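Local coordinates for fibronectin-binding protein BBK32 (Borrelia burgdorferi, PDB 6N1L) that inhibits the classical pathway of complement, probably by binding the protease C1r, and also binds fibronectin, as its name states, at residues T35-K40 and S120-A125; E67-N72 and A114-Q119; Q25-I30 and T131-M136; K74-Y79 and A107-L112. All blocks are in the same frame, centred on the assembly; numbering follows the deposited sequence.

Interaction 1 (T35-K40 and S120-A125); sequences TLFSTK and SNLYEA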
loop_
_atom_site.group_PDB
_atom_site.type_symbol
_atom_site.label_atom_id
_atom_site.label_comp_id
_atom_site.label_asym_id
_atom_site.label_seq_id
_atom_site.Cartn_x
_atom_site.Cartn_y
_atom_site.Cartn_z
ATOM N N THR A 35 -3.441 -10.034 -5.370
ATOM C CA THR A 35 -4.224 -10.663 -6.436
ATOM C C THR A 35 -3.518 -11.905 -6.967
ATOM O O THR A 35 -4.128 -12.976 -7.125
ATOM C CB THR A 35 -4.457 -9.662 -7.562
ATOM O OG1 THR A 35 -5.284 -8.590 -7.068
ATOM C CG2 THR A 35 -5.152 -10.331 -8.744
ATOM N N LEU A 36 -2.215 -11.783 -7.207
ATOM C CA LEU A 36 -1.425 -12.902 -7.712
ATOM C C LEU A 36 -1.377 -14.044 -6.703
ATOM O O LEU A 36 -1.573 -15.213 -7.067
ATOM C CB LEU A 36 -0.017 -12.417 -8.069
ATOM C CG LEU A 36 0.837 -13.459 -8.811
ATOM C CD1 LEU A 36 0.201 -13.750 -10.134
ATOM C CD2 LEU A 36 2.260 -12.913 -9.014
ATOM N N PHE A 37 -1.097 -13.730 -5.431
ATOM C CA PHE A 37 -1.100 -14.727 -4.365
ATOM C C PHE A 37 -2.426 -15.483 -4.354
ATOM O O PHE A 37 -2.456 -16.720 -4.357
ATOM C CB PHE A 37 -0.839 -14.007 -3.033
ATOM C CG PHE A 37 -0.580 -14.890 -1.844
ATOM C CD1 PHE A 37 -0.244 -16.223 -1.967
ATOM C CD2 PHE A 37 -0.659 -14.347 -0.570
ATOM C CE1 PHE A 37 -0.007 -16.991 -0.845
ATOM C CE2 PHE A 37 -0.424 -15.112 0.552
ATOM C CZ PHE A 37 -0.091 -16.436 0.415
ATOM N N SER A 38 -3.540 -14.735 -4.400
ATOM C CA SER A 38 -4.869 -15.347 -4.411
ATOM C C SER A 38 -5.034 -16.358 -5.540
ATOM O O SER A 38 -5.575 -17.452 -5.324
ATOM C CB SER A 38 -5.946 -14.264 -4.522
ATOM O OG SER A 38 -5.917 -13.414 -3.392
ATOM N N THR A 39 -4.562 -16.027 -6.745
ATOM C CA THR A 39 -4.729 -16.949 -7.866
ATOM C C THR A 39 -3.913 -18.226 -7.685
ATOM O O THR A 39 -4.362 -19.297 -8.106
ATOM C CB THR A 39 -4.381 -16.287 -9.206
ATOM O OG1 THR A 39 -2.978 -16.001 -9.303
ATOM C CG2 THR A 39 -5.185 -15.005 -9.394
ATOM N N LYS A 40 -2.731 -18.143 -7.060
ATOM C CA LYS A 40 -1.950 -19.356 -6.813
ATOM C C LYS A 40 -2.652 -20.274 -5.824
ATOM O O LYS A 40 -2.610 -21.505 -5.966
ATOM C CB LYS A 40 -0.557 -19.007 -6.284
ATOM C CG LYS A 40 0.270 -18.085 -7.128
ATOM C CD LYS A 40 0.309 -18.483 -8.584
ATOM C CE LYS A 40 1.126 -17.491 -9.367
ATOM N NZ LYS A 40 1.146 -17.821 -10.796
ATOM N N SER A 120 -0.158 -14.469 11.937
ATOM C CA SER A 120 0.845 -15.455 11.554
ATOM C C SER A 120 0.685 -15.878 10.097
ATOM O O SER A 120 1.678 -16.088 9.393
ATOM C CB SER A 120 0.749 -16.670 12.477
ATOM O OG SER A 120 -0.609 -17.015 12.693
ATOM N N ASN A 121 -0.556 -16.000 9.635
ATOM C CA ASN A 121 -0.831 -16.496 8.294
ATOM C C ASN A 121 -0.729 -15.358 7.282
ATOM O O ASN A 121 -1.409 -14.338 7.426
ATOM C CB ASN A 121 -2.221 -17.122 8.265
ATOM C CG ASN A 121 -2.574 -17.695 6.913
ATOM O OD1 ASN A 121 -3.154 -17.012 6.066
ATOM N ND2 ASN A 121 -2.249 -18.969 6.710
ATOM N N LEU A 122 0.109 -15.544 6.253
ATOM C CA LEU A 122 0.395 -14.460 5.309
ATOM C C LEU A 122 -0.854 -14.038 4.544
ATOM O O LEU A 122 -1.124 -12.842 4.387
ATOM C CB LEU A 122 1.499 -14.871 4.331
ATOM C CG LEU A 122 1.877 -13.760 3.340
ATOM C CD1 LEU A 122 2.184 -12.456 4.091
ATOM C CD2 LEU A 122 3.042 -14.138 2.433
ATOM N N TYR A 123 -1.620 -15.005 4.033
ATOM C CA TYR A 123 -2.831 -14.638 3.309
ATOM C C TYR A 123 -3.799 -13.880 4.210
ATOM O O TYR A 123 -4.453 -12.926 3.771
ATOM C CB TYR A 123 -3.507 -15.876 2.712
ATOM C CG TYR A 123 -4.581 -15.495 1.722
ATOM C CD1 TYR A 123 -4.245 -14.864 0.528
ATOM C CD2 TYR A 123 -5.917 -15.724 1.993
ATOM C CE1 TYR A 123 -5.219 -14.486 -0.379
ATOM C CE2 TYR A 123 -6.901 -15.357 1.087
ATOM C CZ TYR A 123 -6.541 -14.739 -0.097
ATOM O OH TYR A 123 -7.504 -14.364 -1.007
ATOM N N GLU A 124 -3.901 -14.289 5.475
ATOM C CA GLU A 124 -4.742 -13.569 6.421
ATOM C C GLU A 124 -4.227 -12.156 6.658
ATOM O O GLU A 124 -5.025 -11.241 6.884
ATOM C CB GLU A 124 -4.814 -14.327 7.746
ATOM C CG GLU A 124 -5.533 -15.665 7.659
ATOM C CD GLU A 124 -6.969 -15.509 7.210
ATOM O OE1 GLU A 124 -7.698 -14.706 7.836
ATOM O OE2 GLU A 124 -7.366 -16.182 6.233
ATOM N N ALA A 125 -2.907 -11.970 6.638
ATOM C CA ALA A 125 -2.339 -10.632 6.803
ATOM C C ALA A 125 -2.762 -9.720 5.657
ATOM O O ALA A 125 -3.220 -8.592 5.882
ATOM C CB ALA A 125 -0.814 -10.721 6.903
#

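Interaction 2 (E67-N72 and A114-Q119); sequences EDLEKN and AKIKEQ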
loop_
_atom_site.group_PDB
_atom_site.type_symbol
_atom_site.label_atom_id
_atom_site.label_comp_id
_atom_site.label_asym_id
_atom_site.label_seq_id
_atom_site.Cartn_x
_atom_site.Cartn_y
_atom_site.Cartn_z
ATOM N N GLU A 67 7.989 -10.921 4.811
ATOM C CA GLU A 67 9.043 -9.919 4.690
ATOM C C GLU A 67 8.778 -8.972 3.526
ATOM O O GLU A 67 8.954 -7.754 3.655
ATOM C CB GLU A 67 10.401 -10.605 4.520
ATOM C CG GLU A 67 10.946 -11.245 5.797
ATOM C CD GLU A 67 10.440 -12.669 6.029
ATOM O OE1 GLU A 67 9.529 -13.126 5.299
ATOM O OE2 GLU A 67 10.963 -13.336 6.951
ATOM N N ASP A 68 8.357 -9.512 2.378
ATOM C CA ASP A 68 8.095 -8.679 1.211
ATOM C C ASP A 68 6.914 -7.743 1.459
ATOM O O ASP A 68 6.941 -6.572 1.051
ATOM C CB ASP A 68 7.844 -9.563 -0.007
ATOM C CG ASP A 68 7.399 -8.789 -1.223
ATOM O OD1 ASP A 68 8.204 -7.995 -1.765
ATOM O OD2 ASP A 68 6.234 -8.984 -1.650
ATOM N N LEU A 69 5.862 -8.252 2.105
ATOM C CA LEU A 69 4.732 -7.395 2.456
ATOM C C LEU A 69 5.171 -6.295 3.417
ATOM O O LEU A 69 4.774 -5.126 3.270
ATOM C CB LEU A 69 3.603 -8.231 3.062
ATOM C CG LEU A 69 2.382 -7.478 3.618
ATOM C CD1 LEU A 69 1.722 -6.661 2.515
ATOM C CD2 LEU A 69 1.362 -8.401 4.281
ATOM N N GLU A 70 6.014 -6.648 4.391
ATOM C CA GLU A 70 6.446 -5.653 5.373
ATOM C C GLU A 70 7.369 -4.621 4.735
ATOM O O GLU A 70 7.292 -3.422 5.062
ATOM C CB GLU A 70 7.103 -6.357 6.566
ATOM C CG GLU A 70 6.146 -6.572 7.739
ATOM C CD GLU A 70 6.540 -7.721 8.665
ATOM O OE1 GLU A 70 7.543 -8.406 8.375
ATOM O OE2 GLU A 70 5.844 -7.935 9.688
ATOM N N LYS A 71 8.224 -5.059 3.800
ATOM C CA LYS A 71 9.059 -4.132 3.043
ATOM C C LYS A 71 8.211 -3.144 2.261
ATOM O O LYS A 71 8.439 -1.928 2.318
ATOM C CB LYS A 71 9.975 -4.901 2.095
ATOM C CG LYS A 71 10.965 -4.037 1.338
ATOM C CD LYS A 71 11.779 -3.183 2.303
ATOM C CE LYS A 71 13.160 -2.858 1.751
ATOM N NZ LYS A 71 13.322 -1.389 1.495
ATOM N N ASN A 72 7.210 -3.644 1.531
ATOM C CA ASN A 72 6.329 -2.754 0.784
ATOM C C ASN A 72 5.600 -1.780 1.713
ATOM O O ASN A 72 5.376 -0.620 1.348
ATOM C CB ASN A 72 5.328 -3.572 -0.032
ATOM C CG ASN A 72 5.963 -4.237 -1.244
ATOM O OD1 ASN A 72 7.040 -3.843 -1.690
ATOM N ND2 ASN A 72 5.292 -5.245 -1.783
ATOM N N ALA A 114 0.828 -2.635 12.232
ATOM C CA ALA A 114 0.590 -3.355 13.477
ATOM C C ALA A 114 -0.347 -4.539 13.261
ATOM O O ALA A 114 -0.145 -5.605 13.857
ATOM C CB ALA A 114 0.024 -2.402 14.530
ATOM N N LYS A 115 -1.379 -4.371 12.421
ATOM C CA LYS A 115 -2.294 -5.472 12.120
ATOM C C LYS A 115 -1.570 -6.615 11.424
ATOM O O LYS A 115 -1.839 -7.788 11.702
ATOM C CB LYS A 115 -3.459 -4.988 11.253
ATOM C CG LYS A 115 -4.551 -4.250 11.995
ATOM C CD LYS A 115 -5.662 -3.815 11.046
ATOM C CE LYS A 115 -6.777 -3.110 11.791
ATOM N NZ LYS A 115 -7.775 -2.538 10.853
ATOM N N ILE A 116 -0.652 -6.292 10.508
ATOM C CA ILE A 116 0.103 -7.321 9.795
ATOM C C ILE A 116 0.968 -8.121 10.759
ATOM O O ILE A 116 1.164 -9.329 10.575
ATOM C CB ILE A 116 0.950 -6.667 8.683
ATOM C CG1 ILE A 116 0.052 -6.181 7.548
ATOM C CG2 ILE A 116 2.018 -7.616 8.152
ATOM C CD1 ILE A 116 0.781 -5.285 6.591
ATOM N N LYS A 117 1.488 -7.472 11.803
ATOM C CA LYS A 117 2.353 -8.165 12.754
ATOM C C LYS A 117 1.592 -9.222 13.546
ATOM O O LYS A 117 2.139 -10.291 13.841
ATOM C CB LYS A 117 3.005 -7.155 13.695
ATOM C CG LYS A 117 4.247 -6.525 13.124
ATOM C CD LYS A 117 4.704 -5.348 13.966
ATOM C CE LYS A 117 5.946 -4.712 13.361
ATOM N NZ LYS A 117 6.242 -3.398 13.991
ATOM N N GLU A 118 0.329 -8.963 13.878
ATOM C CA GLU A 118 -0.445 -9.876 14.711
ATOM C C GLU A 118 -1.093 -11.022 13.921
ATOM O O GLU A 118 -1.960 -11.717 14.470
ATOM C CB GLU A 118 -1.512 -9.100 15.493
ATOM C CG GLU A 118 -2.711 -8.633 14.671
ATOM C CD GLU A 118 -3.527 -7.557 15.383
ATOM O OE1 GLU A 118 -3.005 -6.949 16.346
ATOM O OE2 GLU A 118 -4.685 -7.311 14.979
ATOM N N GLN A 119 -0.687 -11.250 12.673
ATOM C CA GLN A 119 -1.254 -12.298 11.828
ATOM C C GLN A 119 -0.134 -13.244 11.411
ATOM O O GLN A 119 0.731 -12.878 10.614
ATOM C CB GLN A 119 -1.942 -11.705 10.596
ATOM C CG GLN A 119 -3.256 -10.998 10.881
ATOM C CD GLN A 119 -4.389 -11.954 11.205
ATOM O OE1 GLN A 119 -4.222 -13.172 11.146
ATOM N NE2 GLN A 119 -5.554 -11.403 11.553
#

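Interaction 3 (Q25-I30 and T131-M136); sequences QTITKI and TSILLM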
loop_
_atom_site.group_PDB
_atom_site.type_symbol
_atom_site.label_atom_id
_atom_site.label_comp_id
_atom_site.label_asym_id
_atom_site.label_seq_id
_atom_site.Cartn_x
_atom_site.Cartn_y
_atom_site.Cartn_z
ATOM N N GLN A 25 1.600 4.240 -6.235
ATOM C CA GLN A 25 2.212 3.118 -6.946
ATOM C C GLN A 25 2.510 1.949 -6.015
ATOM O O GLN A 25 2.354 0.783 -6.403
ATOM C CB GLN A 25 3.507 3.579 -7.632
ATOM C CG GLN A 25 3.323 4.644 -8.700
ATOM C CD GLN A 25 2.606 4.133 -9.937
ATOM O OE1 GLN A 25 1.385 3.949 -9.938
ATOM N NE2 GLN A 25 3.368 3.893 -11.001
ATOM N N THR A 26 2.999 2.239 -4.803
ATOM C CA THR A 26 3.325 1.186 -3.853
ATOM C C THR A 26 2.075 0.429 -3.419
ATOM O O THR A 26 2.104 -0.800 -3.301
ATOM C CB THR A 26 4.052 1.768 -2.644
ATOM O OG1 THR A 26 5.193 2.525 -3.094
ATOM C CG2 THR A 26 4.503 0.679 -1.695
ATOM N N ILE A 27 0.981 1.145 -3.147
ATOM C CA ILE A 27 -0.270 0.464 -2.830
ATOM C C ILE A 27 -0.684 -0.445 -3.976
ATOM O O ILE A 27 -1.097 -1.586 -3.760
ATOM C CB ILE A 27 -1.372 1.483 -2.492
ATOM C CG1 ILE A 27 -1.019 2.151 -1.166
ATOM C CG2 ILE A 27 -2.725 0.755 -2.416
ATOM C CD1 ILE A 27 -1.978 3.289 -0.741
ATOM N N THR A 28 -0.579 0.038 -5.214
ATOM C CA THR A 28 -0.971 -0.800 -6.343
ATOM C C THR A 28 -0.103 -2.050 -6.401
ATOM O O THR A 28 -0.604 -3.152 -6.663
ATOM C CB THR A 28 -0.889 -0.003 -7.649
ATOM O OG1 THR A 28 -1.742 1.151 -7.565
ATOM C CG2 THR A 28 -1.330 -0.841 -8.831
ATOM N N LYS A 29 1.191 -1.906 -6.095
ATOM C CA LYS A 29 2.092 -3.058 -6.055
ATOM C C LYS A 29 1.654 -4.070 -4.999
ATOM O O LYS A 29 1.641 -5.285 -5.257
ATOM C CB LYS A 29 3.519 -2.585 -5.785
ATOM C CG LYS A 29 4.557 -3.699 -5.766
ATOM C CD LYS A 29 5.899 -3.152 -5.293
ATOM C CE LYS A 29 6.967 -4.236 -5.277
ATOM N NZ LYS A 29 8.250 -3.727 -4.708
ATOM N N ILE A 30 1.272 -3.586 -3.809
ATOM C CA ILE A 30 0.810 -4.479 -2.754
ATOM C C ILE A 30 -0.475 -5.183 -3.183
ATOM O O ILE A 30 -0.635 -6.390 -2.974
ATOM C CB ILE A 30 0.604 -3.713 -1.435
ATOM C CG1 ILE A 30 1.932 -3.184 -0.882
ATOM C CG2 ILE A 30 -0.016 -4.627 -0.396
ATOM C CD1 ILE A 30 1.756 -2.096 0.231
ATOM N N THR A 131 -8.819 -3.910 2.047
ATOM C CA THR A 131 -9.823 -2.854 1.964
ATOM C C THR A 131 -9.237 -1.503 2.345
ATOM O O THR A 131 -9.459 -0.507 1.649
ATOM C CB THR A 131 -11.028 -3.182 2.854
ATOM O OG1 THR A 131 -11.742 -4.271 2.275
ATOM C CG2 THR A 131 -11.960 -1.990 2.945
ATOM N N SER A 132 -8.447 -1.460 3.427
ATOM C CA SER A 132 -7.884 -0.196 3.896
ATOM C C SER A 132 -6.953 0.432 2.869
ATOM O O SER A 132 -6.999 1.649 2.644
ATOM C CB SER A 132 -7.147 -0.406 5.221
ATOM O OG SER A 132 -8.063 -0.780 6.248
ATOM N N ILE A 133 -6.097 -0.373 2.221
ATOM C CA ILE A 133 -5.175 0.256 1.287
ATOM C C ILE A 133 -5.888 0.693 0.018
ATOM O O ILE A 133 -5.481 1.673 -0.614
ATOM C CB ILE A 133 -3.958 -0.646 0.970
ATOM C CG1 ILE A 133 -4.386 -1.928 0.257
ATOM C CG2 ILE A 133 -3.177 -0.942 2.254
ATOM C CD1 ILE A 133 -3.201 -2.712 -0.354
ATOM N N LEU A 134 -6.946 -0.003 -0.385
ATOM C CA LEU A 134 -7.682 0.433 -1.564
ATOM C C LEU A 134 -8.345 1.783 -1.299
ATOM O O LEU A 134 -8.315 2.672 -2.153
ATOM C CB LEU A 134 -8.728 -0.608 -1.959
ATOM C CG LEU A 134 -8.223 -1.870 -2.682
ATOM C CD1 LEU A 134 -9.400 -2.815 -2.881
ATOM C CD2 LEU A 134 -7.609 -1.467 -4.005
ATOM N N LEU A 135 -8.912 1.953 -0.101
ATOM C CA LEU A 135 -9.498 3.243 0.250
ATOM C C LEU A 135 -8.427 4.326 0.371
ATOM O O LEU A 135 -8.636 5.477 -0.045
ATOM C CB LEU A 135 -10.291 3.102 1.551
ATOM C CG LEU A 135 -11.579 2.293 1.380
ATOM C CD1 LEU A 135 -12.189 1.862 2.700
ATOM C CD2 LEU A 135 -12.574 3.098 0.541
ATOM N N MET A 136 -7.290 3.973 0.966
ATOM C CA MET A 136 -6.167 4.888 1.109
ATOM C C MET A 136 -5.664 5.385 -0.243
ATOM O O MET A 136 -5.368 6.574 -0.407
ATOM C CB MET A 136 -5.057 4.181 1.883
ATOM C CG MET A 136 -3.836 5.030 2.164
ATOM S SD MET A 136 -2.629 4.070 3.100
ATOM C CE MET A 136 -3.515 3.830 4.636
#

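Interaction 4 (K74-Y79 and A107-L112); sequences KTLLNY and AEIKTL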
loop_
_atom_site.group_PDB
_atom_site.type_symbol
_atom_site.label_atom_id
_atom_site.label_comp_id
_atom_site.label_asym_id
_atom_site.label_seq_id
_atom_site.Cartn_x
_atom_site.Cartn_y
_atom_site.Cartn_z
ATOM N N LYS A 74 6.775 -0.653 4.621
ATOM C CA LYS A 74 7.746 0.357 5.047
ATOM C C LYS A 74 8.009 1.362 3.940
ATOM O O LYS A 74 8.128 2.566 4.208
ATOM C CB LYS A 74 9.042 -0.301 5.520
ATOM C CG LYS A 74 8.940 -0.818 6.957
ATOM C CD LYS A 74 8.166 0.168 7.858
ATOM C CE LYS A 74 8.104 -0.301 9.314
ATOM N NZ LYS A 74 7.455 0.694 10.245
ATOM N N THR A 75 8.083 0.901 2.687
ATOM C CA THR A 75 8.218 1.818 1.561
ATOM C C THR A 75 7.034 2.785 1.514
ATOM O O THR A 75 7.209 4.002 1.363
ATOM C CB THR A 75 8.317 1.040 0.251
ATOM O OG1 THR A 75 9.522 0.256 0.231
ATOM C CG2 THR A 75 8.299 1.980 -0.935
ATOM N N LEU A 76 5.819 2.251 1.671
ATOM C CA LEU A 76 4.623 3.098 1.681
ATOM C C LEU A 76 4.672 4.122 2.815
ATOM O O LEU A 76 4.422 5.315 2.597
ATOM C CB LEU A 76 3.373 2.223 1.791
ATOM C CG LEU A 76 2.025 2.930 1.990
ATOM C CD1 LEU A 76 1.737 3.897 0.852
ATOM C CD2 LEU A 76 0.931 1.871 2.056
ATOM N N LEU A 77 4.956 3.672 4.040
ATOM C CA LEU A 77 5.049 4.587 5.173
ATOM C C LEU A 77 6.081 5.680 4.915
ATOM O O LEU A 77 5.820 6.873 5.140
ATOM C CB LEU A 77 5.394 3.814 6.444
ATOM C CG LEU A 77 5.435 4.596 7.755
ATOM C CD1 LEU A 77 4.114 5.363 8.003
ATOM C CD2 LEU A 77 5.781 3.687 8.932
ATOM N N ASN A 78 7.264 5.288 4.442
ATOM C CA ASN A 78 8.319 6.274 4.225
ATOM C C ASN A 78 7.896 7.341 3.221
ATOM O O ASN A 78 8.150 8.532 3.437
ATOM C CB ASN A 78 9.605 5.581 3.770
ATOM C CG ASN A 78 10.271 4.804 4.888
ATOM O OD1 ASN A 78 9.953 4.988 6.061
ATOM N ND2 ASN A 78 11.225 3.935 4.528
ATOM N N TYR A 79 7.248 6.942 2.119
ATOM C CA TYR A 79 6.788 7.931 1.151
ATOM C C TYR A 79 5.800 8.902 1.795
ATOM O O TYR A 79 5.867 10.116 1.555
ATOM C CB TYR A 79 6.149 7.246 -0.058
ATOM C CG TYR A 79 7.135 6.730 -1.096
ATOM C CD1 TYR A 79 8.201 7.520 -1.527
ATOM C CD2 TYR A 79 7.000 5.458 -1.643
ATOM C CE1 TYR A 79 9.102 7.051 -2.478
ATOM C CE2 TYR A 79 7.891 4.982 -2.587
ATOM C CZ TYR A 79 8.938 5.781 -3.004
ATOM O OH TYR A 79 9.820 5.304 -3.945
ATOM N N ALA A 107 -1.082 7.858 10.063
ATOM C CA ALA A 107 -1.503 7.123 11.253
ATOM C C ALA A 107 -2.165 5.796 10.884
ATOM O O ALA A 107 -1.923 4.767 11.531
ATOM C CB ALA A 107 -2.444 7.990 12.093
ATOM N N GLU A 108 -2.988 5.793 9.830
ATOM C CA GLU A 108 -3.625 4.553 9.387
ATOM C C GLU A 108 -2.593 3.528 8.936
ATOM O O GLU A 108 -2.728 2.332 9.228
ATOM C CB GLU A 108 -4.624 4.840 8.258
ATOM C CG GLU A 108 -5.257 3.585 7.587
ATOM C CD GLU A 108 -6.276 2.849 8.454
ATOM O OE1 GLU A 108 -6.680 3.406 9.496
ATOM O OE2 GLU A 108 -6.683 1.714 8.083
ATOM N N ILE A 109 -1.549 3.971 8.224
ATOM C CA ILE A 109 -0.515 3.032 7.770
ATOM C C ILE A 109 0.139 2.353 8.964
ATOM O O ILE A 109 0.406 1.141 8.947
ATOM C CB ILE A 109 0.527 3.753 6.884
ATOM C CG1 ILE A 109 -0.120 4.218 5.590
ATOM C CG2 ILE A 109 1.690 2.819 6.528
ATOM C CD1 ILE A 109 0.762 5.079 4.738
ATOM N N LYS A 110 0.374 3.113 10.037
ATOM C CA LYS A 110 0.973 2.517 11.223
ATOM C C LYS A 110 0.051 1.471 11.832
ATOM O O LYS A 110 0.515 0.421 12.295
ATOM C CB LYS A 110 1.326 3.605 12.234
ATOM C CG LYS A 110 2.547 4.423 11.806
ATOM C CD LYS A 110 2.856 5.524 12.810
ATOM C CE LYS A 110 3.833 6.526 12.216
ATOM N NZ LYS A 110 3.658 7.883 12.812
ATOM N N THR A 111 -1.260 1.722 11.805
ATOM C CA THR A 111 -2.223 0.746 12.313
ATOM C C THR A 111 -2.210 -0.531 11.481
ATOM O O THR A 111 -2.292 -1.641 12.023
ATOM C CB THR A 111 -3.623 1.356 12.332
ATOM O OG1 THR A 111 -3.640 2.473 13.226
ATOM C CG2 THR A 111 -4.654 0.342 12.807
ATOM N N LEU A 112 -2.098 -0.392 10.160
ATOM C CA LEU A 112 -2.033 -1.565 9.289
ATOM C C LEU A 112 -0.753 -2.359 9.509
ATOM O O LEU A 112 -0.769 -3.595 9.467
ATOM C CB LEU A 112 -2.146 -1.128 7.827
ATOM C CG LEU A 112 -3.436 -0.395 7.442
ATOM C CD1 LEU A 112 -3.419 -0.063 5.945
ATOM C CD2 LEU A 112 -4.662 -1.233 7.792
#

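Interaction 1 (T35-K40 and S120-A125)
F37 and Y123 bring the backbones closest, their CA atoms 7.9 Å apart, where the C-terminal part of helix 9-44 in this antiparallel helical bundle meets the first turn of helix 122-147. That first turn is closed by an N-cap: E124 N donates to N121 OD1 over 2.9 Å, meeting a lone pair in the carbonyl plane, with an N-H...O angle of 154°. The cap fixes the start of the helix directly beside the residues that make the contact.

Across the interface the two rings form a T-shaped, edge-to-face pair. Y123 turns its edge to the face of F37, with centroids 5.5 Å apart and planes at 82°, and the nearest ring atoms are F37 CD2 and Y123 CD1 at 3.8 Å. F37 also presents its own edge to the helix start, since CE2 lies 3.7 Å from Y123 N, near the ring plane. A separate apolar contact joins F37 CE2 to L122 CG at 3.9 Å. F64, in the loop before helix 66-87, stacks on F37 as well.

With CG anti to the backbone N (chi1 -168°), the Y123 ring passes slantwise across F37 and puts its hydroxyl at S38. S38 OG sits in the plane of that ring at its edge. This oxygen is shared: it is hydrogen-bonded to Y34 O one turn back, and it accepts from the phenol, Y123 OH to S38 OG measuring 3.0 Å.

Interaction 2 (E67-N72 and A114-Q119)
An antiparallel helix pair of the bundle, helices 66-87 and 93-117, meets here near the C-terminal end of the second helix, with L69 and I116 facing each other and E70 and I116 nearest in backbone, CA to CA 7.9 Å. The two apolar side chains meet tip to tip: L69 CD2 lies 3.9 Å from I116 CD1 and 4.0 Å from I116 CG2, so one leucine methyl touches both branches of the isoleucine.

Beside this pair E70 covers the outer margin. Its chi1 of -97° is away from a staggered value, and the chain beyond CG is extended, which carries the carboxylate past I116. OE2 ends 4.1 Å from I116 CG2 and 4.0 Å from K117 CG, against the aliphatic root of the lysine. The charged ends do not meet, E70 OE2 and K117 NZ being 6.3 Å apart, so any attraction between them is probably modest.

Helix 93-117 frays here, its last backbone bonds being weak and E118 the first residue to leave helical angles. K66 NZ, from the start of the partner helix, bonds to I116 O. Helix 122-147 packs Y126 on L69 and I129 on I116, while I30 of helix 9-44 also touches L69.

Interaction 3 (Q25-I30 and T131-M136)
I133 carries its CG1 between the backbone N and the carbonyl carbon (chi1 64°), the crowded position, whereas I27 has CG1 beside the backbone N (chi1 -69°), which leaves CG2 anti to that N; these settings decide which branches meet inside the antiparallel helical bundle. The segments of helices 9-44 and 122-147 run at 150° to each other, with axes 9.8 Å apart at closest approach. The CA atoms of I27 and I133 come to 6.4 Å, and the two side chains pass each other pointing opposite ways.

I27 CG2 is therefore set against the backbone as well as the side chain of I133, 3.4 Å from I133 O and 3.9 Å from I133 CB. The CG1 branch of I133 points its methyl across the interface to the next turn, where I133 CD1 meets I30 CG2 at 3.7 Å. All four residues that touch are buried. Helix 122-147 is kinked just before this point, the N atoms of T131 and S132 lacking bonds to the preceding turn.

F73 of helix 66-87 and L112 of helix 93-117 also pack on I133. At the other end of the contact M136 lies roughly perpendicular to I27, and I27 CD1 lies 3.9 Å from M136 CG and 4.0 Å from M136 SD.

Interaction 4 (K74-Y79 and A107-L112)
L76 and L77 sit within a turn closed by the backbone bond from N78 N to K74 O, 2.9 Å long, and from it both side chains meet I109. A matching bond of 2.9 Å from L112 N to E108 O spans I109 on the partner helix. The two segments are nearly antiparallel, 163° between their directions, with axes 10.0 Å apart at closest approach; the CA atoms of L77 and I109 are 6.3 Å apart.

The isoleucine divides its branches between the two leucines. Its CD1, at the end of the longer branch, abuts the branch point of L76, I109 CD1 to L76 CG measuring 3.7 Å. Its shorter branch goes to the other leucine: I109 CG2 lies 3.8 Å from L77 CD1 and equally close to L77 CB. L77 reaches it because CG is anti to the backbone N (chi1 -176°), which turns CD1 in toward the partner helix. Further out, K110 runs its aliphatic chain along the margin, K110 CG standing 4.2 Å from L77 CD1, while its NZ makes a salt bridge to E106 one turn earlier.

I80, a further residue of helix 66-87, also lies against I109. M136 of helix 122-147 packs on I109 and A23 of helix 9-44 touches L76; these two helices thus cover the L76 and I109 part of the contact, while K110 lies at an exposed margin.

Overall arrangement
All four contacts join the long helices of one bundle. Interactions 1 and 3 both pair helix 9-44 with helix 122-147, their centres 15 Å apart. Interactions 2 and 4 pair helix 66-87 with helix 93-117. The centres of interactions 2 and 4 are 11 Å apart. Along the chain they are nested: interaction 4 lies inside 2, 2 inside 1, and 1 inside 3. The two pairs also touch, through L122 and A125 against L69, N72 against I30, and M136 against E108 and I109. A pair of terminal helices and a pair of successive central helices thus pack into one bundle, through mostly apolar contacts with a few polar ones at N72 and E108, consistent with an all-helical complement-inhibitory domain.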